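Local coordinates for START domain-containing protein 10 (Homo sapiens, PDB 6SER), which transfers phosphatidylcholine and phosphatidylethanolamine between membranes, preferring species with a palmitoyl or stearoyl chain at sn-1 and an unsaturated 18-carbon chain at sn-2, at residues A[23-28]-A[131-136]; A[36-41]-A[170-175]; A[66-71]-A[202-207]; A[95-100]-A[212-217]. All coordinates share one frame; numbering follows the deposited sequence.

Overall arrangement
Interactions 1 to 3 set a helix or loop against the curled START sheet; interaction 4 joins the end of helix 89-95 and the loop after it to helix 197-227. Interactions 1 and 2 lie at the two ends of helix 27-38, on neighbouring strands; the first is buried, the second mixes a buried cysteine-leucine pair with an exposed glutamate. Interactions 3 and 4, both partly buried, share helix 197-227. No direct hydrogen bond crosses any of them: van der Waals contact carries them, mainly apolar except in 3, where isoleucine meets polar groups, with a water bridge in 1. Lysines of 66-71 tie interactions 2 and 3 together, and Tyr171 touches Met215 of interaction 4.

Interaction 1 of 4, residues A[23-28]-A[131-136]; sequences QVPDDQ and ITLRSW
The puckered pyrrolidine ring of Pro25 turns its CG-CD edge to strand 131-136: Ser135 CB lies 3.7 Å from CG, and Leu133 CD2 lies 3.6 Å from CD. Proline and leucine slide past one another in opposite directions, so the methyl brushes the ring instead of meeting it head-on. A rigid ring without an N-H suits a segment that lies across a sheet whose strand already spends its own backbone groups on its neighbours. Leu133 has CG anti to the backbone N (chi1 -172°), which sends both methyls toward 23-28; CD1 comes 3.7 Å from Gln23 O, an oxygen that also takes a hydrogen bond from Tyr148 OH. The polar part runs through one water, which donates to Pro25 O at 2.8 Å and to Ser135 OG at 3.0 Å. Ser135 OG is also hydrogen-bonded to Asn111 O, so the small hydroxyl is gripped by two partners within a buried contact. Strand 127-139 runs between strands 112-119 and 142-151. The loop at 23-26 lies over one side of it, touches Met146 of strand 142-151 through Pro25, and leads into helix 27-38, which Asp26 caps.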
# COMPACT_ATOMS: atom_id res chain seq x y z
N GLN A 23 8.90 -14.45 -0.67
CA GLN A 23 9.34 -14.48 0.71
C GLN A 23 8.39 -13.70 1.59
O GLN A 23 7.94 -12.62 1.20
CB GLN A 23 10.73 -13.89 0.85
CG GLN A 23 11.79 -14.60 0.04
CD GLN A 23 13.19 -14.16 0.40
OE1 GLN A 23 13.98 -14.95 0.92
NE2 GLN A 23 13.50 -12.89 0.15
N VAL A 24 8.11 -14.22 2.77
CA VAL A 24 7.44 -13.35 3.76
C VAL A 24 8.46 -12.38 4.32
O VAL A 24 9.61 -12.78 4.61
CB VAL A 24 6.76 -14.19 4.87
CG1 VAL A 24 6.85 -15.68 4.56
CG2 VAL A 24 7.29 -13.87 6.26
N PRO A 25 8.14 -11.09 4.41
CA PRO A 25 9.15 -10.09 4.80
C PRO A 25 9.78 -10.43 6.15
O PRO A 25 9.08 -10.72 7.12
CB PRO A 25 8.34 -8.79 4.87
CG PRO A 25 7.22 -9.01 3.90
CD PRO A 25 6.87 -10.46 4.00
N ASP A 26 11.10 -10.42 6.19
CA ASP A 26 11.79 -10.68 7.44
C ASP A 26 12.08 -9.36 8.14
O ASP A 26 11.65 -8.29 7.70
CB ASP A 26 13.05 -11.51 7.21
CG ASP A 26 14.11 -10.78 6.41
OD1 ASP A 26 13.86 -9.65 5.95
OD2 ASP A 26 15.20 -11.35 6.24
N ASP A 27 12.81 -9.44 9.25
CA ASP A 27 13.03 -8.26 10.08
C ASP A 27 13.83 -7.20 9.34
O ASP A 27 13.60 -6.00 9.53
CB ASP A 27 13.73 -8.67 11.37
CG ASP A 27 13.22 -7.91 12.56
OD1 ASP A 27 12.41 -8.48 13.31
OD2 ASP A 27 13.61 -6.73 12.72
N GLN A 28 14.77 -7.61 8.50
CA GLN A 28 15.57 -6.65 7.76
C GLN A 28 14.74 -5.92 6.71
O GLN A 28 14.99 -4.74 6.44
CB GLN A 28 16.77 -7.36 7.12
CG GLN A 28 17.61 -6.52 6.16
CD GLN A 28 18.35 -5.38 6.84
OE1 GLN A 28 18.53 -5.36 8.06
NE2 GLN A 28 18.79 -4.42 6.04
N ILE A 131 -2.40 -8.56 -7.25
CA ILE A 131 -2.33 -9.58 -6.22
C ILE A 131 -1.05 -9.31 -5.46
O ILE A 131 0.03 -9.30 -6.06
CB ILE A 131 -2.30 -11.00 -6.83
CG1 ILE A 131 -3.47 -11.22 -7.79
CG2 ILE A 131 -2.24 -12.05 -5.75
CD1 ILE A 131 -4.73 -11.52 -7.10
N THR A 132 -1.15 -9.09 -4.15
CA THR A 132 0.00 -8.68 -3.36
C THR A 132 0.15 -9.53 -2.10
O THR A 132 -0.83 -10.00 -1.53
CB THR A 132 -0.09 -7.20 -2.95
OG1 THR A 132 -1.33 -6.97 -2.27
CG2 THR A 132 -0.01 -6.28 -4.16
N LEU A 133 1.40 -9.73 -1.69
CA LEU A 133 1.70 -10.24 -0.37
C LEU A 133 1.91 -9.04 0.55
O LEU A 133 2.76 -8.19 0.29
CB LEU A 133 2.94 -11.14 -0.39
CG LEU A 133 3.32 -11.92 0.88
CD1 LEU A 133 4.30 -13.00 0.51
CD2 LEU A 133 3.95 -11.03 1.95
N ARG A 134 1.11 -8.97 1.61
CA ARG A 134 1.12 -7.85 2.54
C ARG A 134 1.63 -8.34 3.88
O ARG A 134 1.28 -9.45 4.31
CB ARG A 134 -0.30 -7.26 2.69
CG ARG A 134 -0.39 -5.98 3.50
CD ARG A 134 -1.77 -5.33 3.39
NE ARG A 134 -2.79 -5.99 4.21
CZ ARG A 134 -3.64 -6.92 3.78
NH1 ARG A 134 -4.54 -7.44 4.62
NH2 ARG A 134 -3.61 -7.33 2.52
N SER A 135 2.45 -7.53 4.55
CA SER A 135 2.88 -7.86 5.91
C SER A 135 2.99 -6.59 6.75
O SER A 135 3.33 -5.52 6.24
CB SER A 135 4.21 -8.60 5.93
OG SER A 135 4.42 -9.17 7.21
N TRP A 136 2.71 -6.73 8.04
CA TRP A 136 2.59 -5.59 8.93
C TRP A 136 3.32 -5.84 10.24
O TRP A 136 3.44 -6.98 10.69
CB TRP A 136 1.12 -5.26 9.21
CG TRP A 136 0.27 -6.43 9.61
CD1 TRP A 136 -0.08 -6.79 10.88
CD2 TRP A 136 -0.37 -7.37 8.73
NE1 TRP A 136 -0.89 -7.91 10.85
CE2 TRP A 136 -1.08 -8.28 9.55
CE3 TRP A 136 -0.42 -7.53 7.35
CZ2 TRP A 136 -1.83 -9.34 9.02
CZ3 TRP A 136 -1.15 -8.59 6.82
CH2 TRP A 136 -1.85 -9.48 7.65
O HOH W 1 6.61 -10.84 8.39

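Interaction 2 of 4, residues A[36-41]-A[170-175]; sequences ECEAEV and GYLIQS
The last turn of helix 27-38 rests against strand 170-175, with Cys37 CA 7.1 Å from Leu172 CA, before the backbone leaves helical geometry at Ala39. Cys37 and Leu172 meet twice: Cys37 CB lies 3.8 Å from Leu172 CD2, and Cys37 SG lies 3.9 Å from Leu172 CB. The sulfur sits beside its own backbone N (chi1 -66°), which lays it over the root of the leucine while one leucine methyl, CD2, packs against the cysteine CB. A small, weakly polar side chain suits this buried spot, where the helix comes close to the sheet. Toward solvent, the extended chains of Glu38 and Gln174 meet at an angle, carboxylate and amide planes 36° apart. Glu38 OE2 stands 3.6 Å from Gln174 NE2, a loose polar approach with no hydrogen bond; the same OE2 also has a weak, long ion pair with Arg34. Leu172 touches Ile144 of the adjoining strand. Tyr171 and Ile173 leave the opposite side of the strand and meet helix 79-87. A curved, largely antiparallel sheet that carries an N-terminal helix on one side and grips a long C-terminal helix with the other is the helix-grip fold of START domains.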
# COMPACT_ATOMS: atom_id res chain seq x y z
N GLU A 36 14.16 3.50 4.23
CA GLU A 36 13.85 4.11 2.95
C GLU A 36 12.93 5.31 3.12
O GLU A 36 13.13 6.35 2.47
CB GLU A 36 13.21 3.07 2.03
CG GLU A 36 13.62 3.15 0.60
CD GLU A 36 13.16 1.95 -0.19
OE1 GLU A 36 12.89 0.90 0.43
OE2 GLU A 36 13.06 2.06 -1.42
N CYS A 37 11.93 5.20 3.99
CA CYS A 37 11.02 6.31 4.24
C CYS A 37 11.74 7.50 4.87
O CYS A 37 11.54 8.65 4.46
CB CYS A 37 9.85 5.85 5.12
SG CYS A 37 8.76 4.65 4.34
N GLU A 38 12.59 7.24 5.87
CA GLU A 38 13.28 8.31 6.58
C GLU A 38 14.43 8.91 5.78
O GLU A 38 14.91 10.00 6.11
CB GLU A 38 13.83 7.77 7.91
CG GLU A 38 12.77 7.19 8.86
CD GLU A 38 13.38 6.39 10.00
OE1 GLU A 38 14.50 5.86 9.81
OE2 GLU A 38 12.75 6.28 11.07
N ALA A 39 14.90 8.22 4.74
CA ALA A 39 16.03 8.71 3.97
C ALA A 39 15.63 9.92 3.13
O ALA A 39 14.53 9.97 2.57
CB ALA A 39 16.57 7.60 3.06
N GLU A 40 16.52 10.90 3.05
CA GLU A 40 16.31 12.05 2.18
C GLU A 40 17.29 12.11 1.02
O GLU A 40 16.91 12.53 -0.07
CB GLU A 40 16.41 13.36 2.96
CG GLU A 40 16.26 13.22 4.45
CD GLU A 40 16.46 14.53 5.16
OE1 GLU A 40 17.59 15.08 5.11
OE2 GLU A 40 15.49 15.03 5.77
N VAL A 41 18.55 11.73 1.25
CA VAL A 41 19.50 11.68 0.15
C VAL A 41 18.97 10.72 -0.91
O VAL A 41 18.43 9.65 -0.60
CB VAL A 41 20.88 11.25 0.65
CG1 VAL A 41 20.77 9.97 1.46
CG2 VAL A 41 21.82 11.05 -0.51
N GLY A 170 4.07 0.59 0.55
CA GLY A 170 3.97 0.46 2.00
C GLY A 170 3.78 1.77 2.70
O GLY A 170 3.86 2.75 2.09
N TYR A 171 3.61 1.69 4.01
CA TYR A 171 3.30 2.84 4.83
C TYR A 171 4.11 2.76 6.11
O TYR A 171 4.26 1.68 6.68
CB TYR A 171 1.81 2.90 5.18
CG TYR A 171 0.89 3.00 3.99
CD1 TYR A 171 0.38 4.24 3.61
CD2 TYR A 171 0.54 1.86 3.25
CE1 TYR A 171 -0.47 4.34 2.52
CE2 TYR A 171 -0.30 1.95 2.16
CZ TYR A 171 -0.80 3.20 1.80
OH TYR A 171 -1.64 3.29 0.71
N LEU A 172 4.68 3.89 6.50
CA LEU A 172 5.31 4.06 7.80
C LEU A 172 4.45 5.05 8.57
O LEU A 172 4.24 6.18 8.12
CB LEU A 172 6.75 4.56 7.68
CG LEU A 172 7.37 4.97 9.01
CD1 LEU A 172 7.64 3.73 9.83
CD2 LEU A 172 8.66 5.76 8.78
N ILE A 173 3.90 4.61 9.70
CA ILE A 173 3.14 5.49 10.58
C ILE A 173 4.01 5.77 11.79
O ILE A 173 4.46 4.84 12.48
CB ILE A 173 1.79 4.87 10.97
CG1 ILE A 173 0.98 4.47 9.73
CG2 ILE A 173 0.97 5.84 11.84
CD1 ILE A 173 -0.34 3.81 10.04
N GLN A 174 4.31 7.03 12.03
CA GLN A 174 5.10 7.43 13.19
C GLN A 174 4.19 8.22 14.12
O GLN A 174 3.63 9.25 13.71
CB GLN A 174 6.32 8.26 12.76
CG GLN A 174 7.38 7.42 12.05
CD GLN A 174 8.39 8.26 11.28
OE1 GLN A 174 8.02 9.08 10.45
NE2 GLN A 174 9.67 8.04 11.55
N SER A 175 4.02 7.72 15.34
CA SER A 175 3.25 8.46 16.33
C SER A 175 4.03 9.67 16.80
O SER A 175 5.22 9.58 17.10
CB SER A 175 2.91 7.57 17.52
OG SER A 175 2.18 8.33 18.47

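Interaction 3 of 4, residues A[66-71]-A[202-207]; sequences HKIKCR and KSSQFL
Ile68 sets its CG1 beside the backbone N (chi1 -54°), and a second bend at chi2 (-52°) swings CD1 between Ser204 and Gln205 on helix 197-227. Ser204 turns OG between its own backbone N and carbonyl carbon (chi1 75°), which brings the oxygen out toward the strand. The result is close van der Waals contact of Ile68 CG1 with Ser204 OG at 3.5 Å. An apolar partner is tolerable for this hydroxyl because its polar needs are partly met within the helix, through weak hydrogen bonds to Val200 O or Asn201 O, which one proton would have to share. Gln205 passes across Ile68 at about a right angle, with its NE2 4.1 Å from Ile68 CD1, while its OE1 makes a weak hydrogen bond to Thr46 OG1. A branched isoleucine fits the place well: it favours strand geometry and offers a broad apolar surface to the helix. Di(hydroxyethyl)ether and triethylene glycol, probably from the crystallisation liquor, lie about 4 Å from the Ser204 side chain; such molecules often mark pockets. A C-terminal helix laid against the sheet is the helix-grip arrangement of the START fold. Here the helix turn leans on strand 68-74, flanked by strands 52-57 and 181-190; nearby, His66 N is hydrogen-bonded to Asn201 OD1, and Val56 of strand 52-57 touches Gln205.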
# COMPACT_ATOMS: atom_id res chain seq x y z
N HIS A 66 9.71 5.52 -11.60
CA HIS A 66 10.31 6.12 -10.42
C HIS A 66 9.57 5.72 -9.16
O HIS A 66 8.34 5.60 -9.16
CB HIS A 66 10.34 7.65 -10.55
CG HIS A 66 11.19 8.13 -11.68
ND1 HIS A 66 12.23 7.39 -12.20
CD2 HIS A 66 11.15 9.28 -12.40
CE1 HIS A 66 12.80 8.06 -13.18
NE2 HIS A 66 12.16 9.21 -13.33
N LYS A 67 10.33 5.49 -8.09
CA LYS A 67 9.74 5.37 -6.77
C LYS A 67 9.24 6.73 -6.29
O LYS A 67 9.90 7.75 -6.50
CB LYS A 67 10.76 4.80 -5.79
CG LYS A 67 11.45 3.54 -6.29
CD LYS A 67 12.41 2.96 -5.24
CE LYS A 67 11.64 2.25 -4.13
NZ LYS A 67 11.92 0.78 -4.08
N ILE A 68 8.07 6.73 -5.66
CA ILE A 68 7.40 7.94 -5.18
C ILE A 68 7.28 7.84 -3.67
O ILE A 68 7.06 6.75 -3.13
CB ILE A 68 6.01 8.10 -5.83
CG1 ILE A 68 6.12 8.04 -7.36
CG2 ILE A 68 5.33 9.39 -5.39
CD1 ILE A 68 7.15 9.00 -7.95
N LYS A 69 7.44 8.97 -2.99
CA LYS A 69 7.32 9.04 -1.54
C LYS A 69 6.42 10.22 -1.19
O LYS A 69 6.61 11.32 -1.72
CB LYS A 69 8.69 9.20 -0.88
CG LYS A 69 8.61 9.31 0.63
CD LYS A 69 9.89 9.86 1.25
CE LYS A 69 11.08 8.97 0.98
NZ LYS A 69 12.25 9.44 1.76
N CYS A 70 5.45 10.00 -0.32
CA CYS A 70 4.54 11.07 0.09
C CYS A 70 4.35 11.04 1.60
O CYS A 70 3.96 10.01 2.16
CB CYS A 70 3.20 10.97 -0.64
SG CYS A 70 2.17 12.46 -0.46
N ARG A 71 4.63 12.17 2.24
CA ARG A 71 4.60 12.30 3.69
C ARG A 71 3.50 13.27 4.08
O ARG A 71 3.33 14.32 3.45
CB ARG A 71 5.96 12.79 4.19
CG ARG A 71 6.15 12.83 5.69
CD ARG A 71 7.61 13.13 6.02
NE ARG A 71 7.86 13.30 7.45
CZ ARG A 71 7.59 14.41 8.13
NH1 ARG A 71 7.03 15.45 7.51
NH2 ARG A 71 7.86 14.49 9.43
N LYS A 202 4.58 11.05 -13.68
CA LYS A 202 3.99 12.38 -13.54
C LYS A 202 2.63 12.31 -12.87
O LYS A 202 2.33 13.08 -11.95
CB LYS A 202 3.89 13.06 -14.91
CG LYS A 202 3.18 14.43 -14.93
CD LYS A 202 1.67 14.34 -15.23
CE LYS A 202 1.37 13.83 -16.65
NZ LYS A 202 -0.10 13.57 -16.86
N SER A 203 1.79 11.38 -13.34
CA SER A 203 0.43 11.24 -12.82
C SER A 203 0.43 10.90 -11.34
O SER A 203 -0.26 11.54 -10.54
CB SER A 203 -0.30 10.17 -13.62
OG SER A 203 -1.59 9.94 -13.09
N SER A 204 1.19 9.87 -10.95
CA SER A 204 1.20 9.46 -9.55
C SER A 204 1.76 10.55 -8.65
O SER A 204 1.35 10.68 -7.49
CB SER A 204 1.99 8.15 -9.39
OG SER A 204 3.38 8.38 -9.48
N GLN A 205 2.68 11.36 -9.17
CA GLN A 205 3.16 12.53 -8.44
C GLN A 205 2.06 13.56 -8.26
O GLN A 205 1.90 14.13 -7.18
CB GLN A 205 4.32 13.15 -9.20
CG GLN A 205 5.58 13.34 -8.44
CD GLN A 205 6.69 13.60 -9.40
OE1 GLN A 205 7.14 14.73 -9.57
NE2 GLN A 205 7.14 12.55 -10.09
N PHE A 206 1.31 13.82 -9.33
CA PHE A 206 0.33 14.90 -9.34
C PHE A 206 -0.86 14.58 -8.44
O PHE A 206 -1.43 15.49 -7.83
CB PHE A 206 -0.13 15.15 -10.77
CG PHE A 206 -1.15 16.24 -10.90
CD1 PHE A 206 -2.51 15.92 -11.00
CD2 PHE A 206 -0.77 17.57 -10.93
CE1 PHE A 206 -3.46 16.92 -11.13
CE2 PHE A 206 -1.71 18.57 -11.06
CZ PHE A 206 -3.06 18.25 -11.15
N LEU A 207 -1.26 13.32 -8.37
CA LEU A 207 -2.45 12.94 -7.62
C LEU A 207 -2.14 12.52 -6.20
O LEU A 207 -3.07 12.41 -5.39
CB LEU A 207 -3.17 11.80 -8.35
CG LEU A 207 -3.72 12.12 -9.74
CD1 LEU A 207 -4.18 10.83 -10.42
CD2 LEU A 207 -4.87 13.11 -9.63

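Interaction 4 of 4, residues A[95-100]-A[212-217]; sequences WDSNVI and MKKMYK
Trp95 lays its six-membered ring alongside Met215, the two side chains pointing the same way. With chi1 at 63°, the indole folds back over its own backbone and faces segment 212-217 of helix 197-227. CZ3 then reaches Met215 CA at 3.9 Å and Met215 CB at 4.0 Å, while CH2 lies 4.2 Å from Met215 CG. The approach to the ring is oblique. Methionine, its CG anti to the backbone N (chi1 -180°), runs beside the rigid ring, and a bend at chi3 (-54°) carries CE to Tyr171. Lys214 adds its backbone: its O stands 4.3 Å from Trp95 CE3, while its side chain passes Ser97 and carries its charge off, close to the like charge of Lys210 NZ. Asp96 shapes the loop beyond the tryptophan. Its OD1 accepts a hydrogen bond from Asn98 N at 2.8 Å, almost in line with its C-O bond, forming an Asx turn; OD2 is held by Arg92 and Tyr117. Trp95 ends helix 89-95 and also touches Val85 of helix 79-87, whose Leu82 and Leu86 pack on Met215. Helix 197-227 meets these helices through Met215, and strands 68-74 and 181-190 through Met212.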
# COMPACT_ATOMS: atom_id res chain seq x y z
N TRP A 95 -14.52 4.94 1.36
CA TRP A 95 -13.84 6.19 1.06
C TRP A 95 -12.96 6.17 -0.19
O TRP A 95 -12.53 7.25 -0.63
CB TRP A 95 -12.97 6.64 2.24
CG TRP A 95 -11.86 5.68 2.58
CD1 TRP A 95 -11.94 4.60 3.41
CD2 TRP A 95 -10.51 5.72 2.10
NE1 TRP A 95 -10.72 3.96 3.47
CE2 TRP A 95 -9.83 4.62 2.67
CE3 TRP A 95 -9.81 6.57 1.24
CZ2 TRP A 95 -8.49 4.35 2.42
CZ3 TRP A 95 -8.47 6.30 0.98
CH2 TRP A 95 -7.83 5.21 1.58
N ASP A 96 -12.65 5.01 -0.76
CA ASP A 96 -11.78 4.92 -1.94
C ASP A 96 -12.69 4.93 -3.16
O ASP A 96 -13.39 3.95 -3.44
CB ASP A 96 -10.92 3.66 -1.86
CG ASP A 96 -10.01 3.46 -3.09
OD1 ASP A 96 -10.31 3.98 -4.19
OD2 ASP A 96 -9.00 2.72 -2.96
N SER A 97 -12.67 6.04 -3.90
CA SER A 97 -13.58 6.20 -5.03
C SER A 97 -13.15 5.42 -6.27
O SER A 97 -13.93 5.34 -7.22
CB SER A 97 -13.72 7.68 -5.37
OG SER A 97 -12.44 8.29 -5.40
N ASN A 98 -11.95 4.84 -6.28
CA ASN A 98 -11.48 4.09 -7.43
C ASN A 98 -11.64 2.57 -7.31
O ASN A 98 -11.72 1.89 -8.34
CB ASN A 98 -10.01 4.41 -7.71
CG ASN A 98 -9.83 5.78 -8.32
OD1 ASN A 98 -10.79 6.40 -8.77
ND2 ASN A 98 -8.59 6.26 -8.33
N VAL A 99 -11.71 2.03 -6.09
CA VAL A 99 -11.66 0.58 -5.91
C VAL A 99 -12.90 -0.08 -6.52
O VAL A 99 -14.03 0.42 -6.38
CB VAL A 99 -11.52 0.23 -4.42
CG1 VAL A 99 -12.67 0.81 -3.61
CG2 VAL A 99 -11.43 -1.29 -4.23
N ILE A 100 -12.69 -1.20 -7.21
CA ILE A 100 -13.79 -2.01 -7.73
C ILE A 100 -14.07 -3.10 -6.72
O ILE A 100 -15.17 -3.21 -6.17
CB ILE A 100 -13.45 -2.64 -9.10
CG1 ILE A 100 -12.91 -1.61 -10.09
CG2 ILE A 100 -14.68 -3.34 -9.67
CD1 ILE A 100 -13.91 -0.58 -10.48
N MET A 212 -3.72 11.26 -0.44
CA MET A 212 -3.37 11.23 0.98
C MET A 212 -4.38 12.00 1.81
O MET A 212 -4.72 11.59 2.93
CB MET A 212 -1.97 11.79 1.20
CG MET A 212 -0.86 10.96 0.57
SD MET A 212 -0.51 9.46 1.51
CE MET A 212 0.21 10.16 2.99
N LYS A 213 -4.86 13.14 1.30
CA LYS A 213 -5.82 13.92 2.07
C LYS A 213 -7.19 13.25 2.10
O LYS A 213 -7.91 13.38 3.09
CB LYS A 213 -5.92 15.35 1.53
CG LYS A 213 -4.96 16.33 2.23
CD LYS A 213 -5.14 16.29 3.75
CE LYS A 213 -4.17 17.20 4.51
NZ LYS A 213 -4.28 17.05 6.00
N LYS A 214 -7.55 12.52 1.04
CA LYS A 214 -8.75 11.70 1.10
C LYS A 214 -8.64 10.65 2.19
O LYS A 214 -9.57 10.46 2.98
CB LYS A 214 -9.02 11.05 -0.26
CG LYS A 214 -10.03 11.81 -1.10
CD LYS A 214 -10.01 11.38 -2.56
CE LYS A 214 -11.15 12.03 -3.33
NZ LYS A 214 -11.27 13.49 -3.06
N MET A 215 -7.48 9.99 2.28
CA MET A 215 -7.25 9.06 3.38
C MET A 215 -7.34 9.75 4.73
O MET A 215 -7.89 9.19 5.69
CB MET A 215 -5.89 8.39 3.22
CG MET A 215 -5.58 7.40 4.32
SD MET A 215 -3.86 6.86 4.34
CE MET A 215 -3.65 6.30 2.66
N TYR A 216 -6.80 10.97 4.83
CA TYR A 216 -6.85 11.68 6.10
C TYR A 216 -8.29 11.95 6.52
O TYR A 216 -8.66 11.75 7.68
CB TYR A 216 -6.05 12.98 6.02
CG TYR A 216 -6.38 13.92 7.16
CD1 TYR A 216 -5.84 13.73 8.43
CD2 TYR A 216 -7.24 15.00 6.97
CE1 TYR A 216 -6.14 14.58 9.48
CE2 TYR A 216 -7.54 15.86 8.01
CZ TYR A 216 -6.99 15.65 9.26
OH TYR A 216 -7.28 16.50 10.31
N LYS A 217 -9.12 12.42 5.58
CA LYS A 217 -10.53 12.64 5.90
C LYS A 217 -11.21 11.35 6.31
O LYS A 217 -12.09 11.35 7.18
CB LYS A 217 -11.26 13.27 4.71
CG LYS A 217 -10.82 14.70 4.39
CD LYS A 217 -11.71 15.34 3.33
CE LYS A 217 -11.29 16.78 3.07
NZ LYS A 217 -12.36 17.58 2.41